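PDB 7DF2: C2 domain protein from Ramazzottius varieornatus, which binds calcium ions through loops at one end of its C2 domain and belongs to a protein type specifically found in tardigrades. Local coordinates for residues A[43-54]-A[68-78]. Numbering follows the deposited sequence.
With CA (calcium ion), chain E; CA (calcium ion), chain D; GLC (alpha-D-glucopyranose), chain B.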
loop_
_atom_site.group_PDB
_atom_site.type_symbol
_atom_site.label_atom_id
_atom_site.label_comp_id
_atom_site.label_asym_id
_atom_site.label_seq_id
_atom_site.Cartn_x
_atom_site.Cartn_y
_atom_site.Cartn_z
ATOM N N ILE A 43 0.530 -10.052 7.616
ATOM C CA ILE A 43 0.785 -9.614 6.250
ATOM C C ILE A 43 1.853 -8.536 6.295
ATOM O O ILE A 43 1.714 -7.563 7.041
ATOM C CB ILE A 43 -0.485 -9.064 5.575
ATOM C CG1 ILE A 43 -1.600 -10.108 5.599
ATOM C CG2 ILE A 43 -0.190 -8.606 4.135
ATOM C CD1 ILE A 43 -2.627 -9.833 6.650
ATOM N N GLU A 44 2.900 -8.701 5.491
ATOM C CA GLU A 44 3.930 -7.683 5.317
ATOM C C GLU A 44 3.788 -7.085 3.932
ATOM O O GLU A 44 3.606 -7.815 2.950
ATOM C CB GLU A 44 5.334 -8.267 5.507
ATOM C CG GLU A 44 5.534 -8.890 6.882
ATOM C CD GLU A 44 6.948 -9.409 7.080
ATOM O OE1 GLU A 44 7.767 -9.325 6.132
ATOM O OE2 GLU A 44 7.235 -9.915 8.177
ATOM N N MET A 45 3.841 -5.757 3.861
ATOM C CA MET A 45 3.725 -5.019 2.611
ATOM C C MET A 45 4.993 -4.205 2.420
ATOM O O MET A 45 5.300 -3.324 3.232
ATOM C CB MET A 45 2.495 -4.117 2.633
ATOM C CG MET A 45 2.411 -3.100 1.496
ATOM S SD MET A 45 0.922 -2.100 1.758
ATOM C CE MET A 45 1.128 -0.865 0.467
ATOM N N ASN A 46 5.739 -4.519 1.367
ATOM C CA ASN A 46 6.998 -3.858 1.048
ATOM C C ASN A 46 6.749 -2.919 -0.124
ATOM O O ASN A 46 6.407 -3.371 -1.225
ATOM C CB ASN A 46 8.055 -4.906 0.707
ATOM C CG ASN A 46 9.408 -4.326 0.325
ATOM O OD1 ASN A 46 10.081 -4.873 -0.558
ATOM N ND2 ASN A 46 9.860 -3.287 1.031
ATOM N N VAL A 47 6.895 -1.619 0.111
ATOM C CA VAL A 47 6.776 -0.628 -0.951
ATOM C C VAL A 47 8.172 -0.419 -1.521
ATOM O O VAL A 47 9.044 0.161 -0.870
ATOM C CB VAL A 47 6.159 0.676 -0.438
ATOM C CG1 VAL A 47 6.158 1.742 -1.543
ATOM C CG2 VAL A 47 4.745 0.389 0.050
ATOM N N VAL A 48 8.391 -0.922 -2.737
ATOM C CA VAL A 48 9.735 -0.984 -3.293
ATOM C C VAL A 48 10.138 0.360 -3.879
ATOM O O VAL A 48 11.164 0.939 -3.506
ATOM C CB VAL A 48 9.820 -2.101 -4.351
ATOM C CG1 VAL A 48 11.217 -2.143 -4.961
ATOM C CG2 VAL A 48 9.431 -3.454 -3.709
ATOM N N ARG A 49 9.325 0.881 -4.793
ATOM C CA ARG A 49 9.619 2.165 -5.410
ATOM C C ARG A 49 8.348 2.695 -6.051
ATOM O O ARG A 49 7.373 1.964 -6.241
ATOM C CB ARG A 49 10.749 2.043 -6.436
ATOM C CG ARG A 49 10.424 1.124 -7.585
ATOM C CD ARG A 49 11.590 1.078 -8.572
ATOM N NE ARG A 49 11.199 0.285 -9.727
ATOM C CZ ARG A 49 11.145 -1.041 -9.735
ATOM N NH1 ARG A 49 11.479 -1.733 -8.645
ATOM N NH2 ARG A 49 10.758 -1.675 -10.835
ATOM N N LEU A 50 8.376 3.985 -6.375
ATOM C CA LEU A 50 7.225 4.691 -6.926
ATOM C C LEU A 50 7.706 5.475 -8.133
ATOM O O LEU A 50 8.622 6.295 -8.007
ATOM C CB LEU A 50 6.628 5.622 -5.859
ATOM C CG LEU A 50 5.277 6.357 -5.877
ATOM C CD1 LEU A 50 4.896 6.817 -7.230
ATOM C CD2 LEU A 50 4.145 5.549 -5.227
ATOM N N ASP A 51 7.087 5.236 -9.293
ATOM C CA ASP A 51 7.392 5.981 -10.516
ATOM C C ASP A 51 6.272 6.993 -10.720
ATOM O O ASP A 51 5.194 6.643 -11.200
ATOM C CB ASP A 51 7.528 5.043 -11.714
ATOM C CG ASP A 51 7.938 5.786 -13.001
ATOM O OD1 ASP A 51 8.255 7.003 -12.946
ATOM O OD2 ASP A 51 7.937 5.144 -14.067
ATOM N N THR A 52 6.518 8.242 -10.318
ATOM C CA THR A 52 5.545 9.309 -10.540
ATOM C C THR A 52 5.537 9.793 -11.983
ATOM O O THR A 52 4.602 10.504 -12.381
ATOM C CB THR A 52 5.852 10.517 -9.666
ATOM O OG1 THR A 52 7.068 11.118 -10.133
ATOM C CG2 THR A 52 6.013 10.131 -8.187
ATOM N N GLN A 53 6.578 9.461 -12.749
ATOM C CA GLN A 53 6.824 10.027 -14.076
ATOM C C GLN A 53 6.892 11.552 -14.050
ATOM O O GLN A 53 6.763 12.208 -15.097
ATOM C CB GLN A 53 5.767 9.558 -15.083
ATOM C CG GLN A 53 5.594 8.045 -15.133
ATOM C CD GLN A 53 4.679 7.621 -16.250
ATOM O OE1 GLN A 53 3.487 7.921 -16.222
ATOM N NE2 GLN A 53 5.225 6.909 -17.243
ATOM N N GLY A 54 7.100 12.116 -12.866
ATOM C CA GLY A 54 7.140 13.548 -12.681
ATOM C C GLY A 54 5.813 14.251 -12.781
ATOM O O GLY A 54 5.799 15.478 -12.906
ATOM N N CYS A 68 8.927 16.711 -8.239
ATOM C CA CYS A 68 7.864 16.416 -7.286
ATOM C C CYS A 68 8.425 16.387 -5.865
ATOM O O CYS A 68 9.597 16.088 -5.638
ATOM C CB CYS A 68 7.180 15.074 -7.582
ATOM S SG CYS A 68 6.441 14.832 -9.240
ATOM N N ASP A 69 7.559 16.696 -4.902
ATOM C CA ASP A 69 7.893 16.716 -3.473
ATOM C C ASP A 69 7.015 15.685 -2.783
ATOM O O ASP A 69 6.025 16.031 -2.122
ATOM C CB ASP A 69 7.703 18.106 -2.881
ATOM C CG ASP A 69 8.253 19.162 -3.785
ATOM O OD1 ASP A 69 9.454 19.064 -4.093
ATOM O OD2 ASP A 69 7.476 20.032 -4.246
ATOM N N PRO A 70 7.339 14.402 -2.938
ATOM C CA PRO A 70 6.364 13.354 -2.625
ATOM C C PRO A 70 6.222 13.117 -1.129
ATOM O O PRO A 70 7.206 13.050 -0.383
ATOM C CB PRO A 70 6.934 12.120 -3.331
ATOM C CG PRO A 70 8.405 12.371 -3.353
ATOM C CD PRO A 70 8.569 13.850 -3.528
ATOM N N LYS A 71 4.974 13.028 -0.695
ATOM C CA LYS A 71 4.617 12.411 0.572
ATOM C C LYS A 71 3.869 11.141 0.204
ATOM O O LYS A 71 2.838 11.201 -0.479
ATOM C CB LYS A 71 3.751 13.328 1.442
ATOM C CG LYS A 71 3.366 12.678 2.791
ATOM C CD LYS A 71 2.654 13.684 3.711
ATOM C CE LYS A 71 2.231 13.021 5.024
ATOM N NZ LYS A 71 1.517 13.967 5.936
ATOM N N ILE A 72 4.401 9.997 0.619
ATOM C CA ILE A 72 3.884 8.700 0.205
ATOM C C ILE A 72 3.468 7.944 1.454
ATOM O O ILE A 72 4.271 7.782 2.377
ATOM C CB ILE A 72 4.936 7.916 -0.605
ATOM C CG1 ILE A 72 5.324 8.722 -1.848
ATOM C CG2 ILE A 72 4.395 6.540 -0.999
ATOM C CD1 ILE A 72 6.516 8.152 -2.643
ATOM N N ILE A 73 2.218 7.495 1.490
ATOM C CA ILE A 73 1.655 6.839 2.666
ATOM C C ILE A 73 1.050 5.505 2.249
ATOM O O ILE A 73 0.639 5.322 1.100
ATOM C CB ILE A 73 0.596 7.727 3.366
ATOM C CG1 ILE A 73 -0.633 7.903 2.467
ATOM C CG2 ILE A 73 1.185 9.101 3.707
ATOM C CD1 ILE A 73 -1.685 8.832 3.071
ATOM N N ALA A 74 1.014 4.555 3.188
ATOM C CA ALA A 74 0.619 3.187 2.874
ATOM C C ALA A 74 -0.209 2.584 4.001
ATOM O O ALA A 74 -0.105 2.977 5.167
ATOM C CB ALA A 74 1.837 2.288 2.612
ATOM N N PHE A 75 -1.027 1.599 3.630
ATOM C CA PHE A 75 -1.896 0.914 4.581
ATOM C C PHE A 75 -2.247 -0.465 4.036
ATOM O O PHE A 75 -2.474 -0.614 2.832
ATOM C CB PHE A 75 -3.165 1.744 4.823
ATOM C CG PHE A 75 -4.022 1.241 5.957
ATOM C CD1 PHE A 75 -3.722 1.580 7.270
ATOM C CD2 PHE A 75 -5.133 0.449 5.704
ATOM C CE1 PHE A 75 -4.519 1.134 8.317
ATOM C CE2 PHE A 75 -5.931 -0.001 6.745
ATOM C CZ PHE A 75 -5.616 0.341 8.050
ATOM N N ILE A 76 -2.287 -1.469 4.917
ATOM C CA ILE A 76 -2.774 -2.800 4.559
ATOM C C ILE A 76 -4.246 -2.849 4.958
ATOM O O ILE A 76 -4.566 -2.834 6.154
ATOM C CB ILE A 76 -1.975 -3.908 5.265
ATOM C CG1 ILE A 76 -0.504 -3.883 4.847
ATOM C CG2 ILE A 76 -2.590 -5.259 4.985
ATOM C CD1 ILE A 76 0.431 -4.674 5.808
ATOM N N ASP A 77 -5.145 -2.903 3.964
ATOM C CA ASP A 77 -6.591 -2.802 4.202
ATOM C C ASP A 77 -7.205 -4.202 4.238
ATOM O O ASP A 77 -7.556 -4.771 3.200
ATOM C CB ASP A 77 -7.249 -1.938 3.128
ATOM C CG ASP A 77 -8.744 -1.732 3.374
ATOM O OD1 ASP A 77 -9.266 -2.224 4.408
ATOM O OD2 ASP A 77 -9.388 -1.072 2.527
ATOM N N THR A 78 -7.389 -4.735 5.441
ATOM C CA THR A 78 -7.973 -6.059 5.599
ATOM C C THR A 78 -9.493 -6.042 5.694
ATOM O O THR A 78 -10.100 -7.117 5.768
ATOM C CB THR A 78 -7.413 -6.725 6.856
ATOM O OG1 THR A 78 -7.660 -5.873 7.980
ATOM C CG2 THR A 78 -5.896 -6.979 6.697
HETATM CA CA CA E . 9.190 20.666 -6.050
HETATM CA CA CA D . 5.355 20.639 -5.006
HETATM C C1 GLC B . 17.863 -2.230 -7.697
HETATM C C2 GLC B . 17.451 -1.076 -8.621
HETATM C C3 GLC B . 16.159 -0.391 -8.157
HETATM C C4 GLC B . 15.100 -1.418 -7.746
HETATM C C5 GLC B . 15.723 -2.543 -6.921
HETATM C C6 GLC B . 14.692 -3.598 -6.539
HETATM O O2 GLC B . 18.486 -0.123 -8.758
HETATM O O3 GLC B . 15.647 0.425 -9.196
HETATM O O4 GLC B . 14.045 -0.808 -7.020
HETATM O O5 GLC B . 16.786 -3.128 -7.650
HETATM O O6 GLC B . 14.908 -3.950 -5.191
HETATM O O HOH W 1 6.082 22.859 -4.396
HETATM O O HOH W 2 9.640 22.419 -4.399
#
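I76 and M45 slide past each other in opposite directions between two strands, 43-51 and 70-77, that run nearly antiparallel (153°) with their axes 8.2 Å apart at the closest. That spacing belongs to packed sheets rather than paired neighbours, and the contact is carried by apolar side chains. I76 CG1 lies 3.7 Å from M45 CB, and I76 CD1 reaches the backbone, 3.4 Å from I43 O. With CG anti to the backbone N (chi1 169°) and the chain extended beyond it, M45 lays its sulfur alongside I76 CG1 and brings CE to 3.9 Å from A74 CB. Farther along, I72 CD1 comes up against the branch point of L50, 3.9 Å from L50 CG in one of that leucine's two conformers.

Past the strands, C68 SG, in a disulfide with C62, packs 3.6 Å from G54 C in one of two cysteine conformers. The turn it meets is held by G54 N to T52 OG1 (2.9 Å), an ST turn, overlapping an Asx turn in which D51 OD1 accepts from Q53 N. Next to C68, D69 turns to the metals: OD2 bridges two calcium ions and OD1 joins it on one, with D63 among the other ligands. The face-to-face sheets, with a cluster of calcium ions at the loops of one end, are the hallmark of the C2 beta-sandwich.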